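Local atomic coordinates of antifreeze protein (Leucosporidium, PDB entry 3UYU), a protein that binds to the surface of ice crystals and inhibits their growth, conferring freeze tolerance on an Arctic yeast. Residues 22-25 with 26-30. The protein carries 2 engineered substitutions. Residues are numbered along the deposited sequence; the frame is centred on the assembly and turned at random.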
loop_
_atom_site.group_PDB
_atom_site.type_symbol
_atom_site.label_atom_id
_atom_site.label_comp_id
_atom_site.label_asym_id
_atom_site.label_seq_id
_atom_site.Cartn_x
_atom_site.Cartn_y
_atom_site.Cartn_z
ATOM N N ILE A 22 14.732 0.290 -16.069
ATOM C CA ILE A 22 14.528 1.642 -16.660
ATOM C C ILE A 22 15.827 2.016 -17.305
ATOM O O ILE A 22 16.869 1.927 -16.648
ATOM C CB ILE A 22 14.143 2.661 -15.595
ATOM C CG1 ILE A 22 12.816 2.264 -14.878
ATOM C CG2 ILE A 22 13.956 4.163 -16.216
ATOM C CD1 ILE A 22 12.641 3.081 -13.552
ATOM N N SER A 23 15.802 2.456 -18.586
ATOM C CA SER A 23 17.059 2.900 -19.233
ATOM C C SER A 23 16.915 4.358 -19.665
ATOM O O SER A 23 15.774 4.800 -19.860
ATOM C CB SER A 23 17.321 2.088 -20.512
ATOM O OG SER A 23 16.233 2.118 -21.434
ATOM N N SER A 24 18.029 5.076 -19.796
ATOM C CA SER A 24 17.959 6.418 -20.332
ATOM C C SER A 24 19.102 6.590 -21.328
ATOM O O SER A 24 20.287 6.278 -20.998
ATOM C CB SER A 24 18.172 7.402 -19.185
ATOM O OG SER A 24 18.183 8.755 -19.716
ATOM N N VAL A 25 18.740 7.099 -22.509
ATOM C CA VAL A 25 19.766 7.790 -23.289
ATOM C C VAL A 25 19.882 9.291 -22.799
ATOM O O VAL A 25 18.905 10.040 -22.896
ATOM C CB VAL A 25 19.674 7.554 -24.812
ATOM C CG1 VAL A 25 18.833 6.389 -25.336
ATOM C CG2 VAL A 25 20.323 8.592 -25.661
ATOM N N PRO A 26 21.015 9.702 -22.229
ATOM C CA PRO A 26 21.061 11.026 -21.525
ATOM C C PRO A 26 21.097 12.200 -22.514
ATOM O O PRO A 26 21.570 12.007 -23.654
ATOM C CB PRO A 26 22.351 10.995 -20.664
ATOM C CG PRO A 26 23.093 9.716 -21.178
ATOM C CD PRO A 26 22.273 8.915 -22.111
ATOM N N ASP A 27 20.597 13.372 -22.107
ATOM C CA ASP A 27 20.053 13.639 -20.748
ATOM C C ASP A 27 18.528 13.596 -20.726
ATOM O O ASP A 27 17.849 14.358 -21.395
ATOM C CB ASP A 27 20.451 15.024 -20.293
ATOM C CG ASP A 27 21.928 15.135 -19.943
ATOM O OD1 ASP A 27 22.480 16.253 -20.170
ATOM O OD2 ASP A 27 22.531 14.142 -19.437
ATOM N N SER A 28 17.991 12.673 -19.925
ATOM C CA SER A 28 16.602 12.747 -19.523
ATOM C C SER A 28 16.483 13.691 -18.313
ATOM O O SER A 28 17.439 14.087 -17.632
ATOM C CB SER A 28 16.103 11.364 -19.161
ATOM O OG SER A 28 16.070 10.559 -20.330
ATOM N N ALA A 29 15.230 14.052 -18.024
ATOM C CA ALA A 29 14.915 14.962 -16.929
ATOM C C ALA A 29 13.601 14.585 -16.224
ATOM O O ALA A 29 12.480 14.881 -16.706
ATOM C CB ALA A 29 14.805 16.427 -17.464
ATOM N N ILE A 30 13.749 13.919 -15.079
ATOM C CA ILE A 30 12.619 13.304 -14.424
ATOM C C ILE A 30 12.433 14.091 -13.136
ATOM O O ILE A 30 13.368 14.249 -12.328
ATOM C CB ILE A 30 12.902 11.793 -14.058
ATOM C CG1 ILE A 30 13.391 10.985 -15.253
ATOM C CG2 ILE A 30 11.659 11.200 -13.363
ATOM C CD1 ILE A 30 12.476 11.070 -16.448
#
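Val25 directly precedes Pro26, and the peptide bond between them puts Val25 CB beside the N-CD edge of the proline ring. The two side chains cross at about a right angle. Val25 CB lies close to the ring plane, 4.0 Å from Pro26 CD. The carbonyl oxygen of Ser24 approaches the same edge from well out of that plane, with Ser24 O 3.5 Å from Pro26 CD.

The peptide bond between Pro26 and Asp27 is cis, which is uncommon before a residue other than proline. Here the chain turns the corner from strand 21-25 to strand 29-31 of the right-handed beta-helix. Pro26 O accepts a hydrogen bond from Lys217 NZ.

Inside the corner, Ser24 and Ser28 face each other. Their hydroxyl oxygens meet tip to tip, with Ser24 OG and Ser28 OG hydrogen-bonded at 2.8 Å. Ser24 points OG across the turn by holding it trans to the backbone N (chi1 177°). Ser28 answers with OG opposite its carbonyl carbon (chi1 -67°). Ser28 CB also comes within 3.4 Å of Ser24 OG.

Each oxygen has a second partner, in two different neighbouring coils: Gln62 NE2 bonds to Ser24 OG, and Ala218 N to Ser28 OG. Strand 21-25 lies between strands 44-45 and 212-216, which carry the inferred ice-binding sites Thr45 and Ala214.

Both serines are buried, so the short polar chain from Gln62 to Ala218 satisfies two hydroxyls away from solvent. It ties the two sides of the corner to each other and to the adjacent coils.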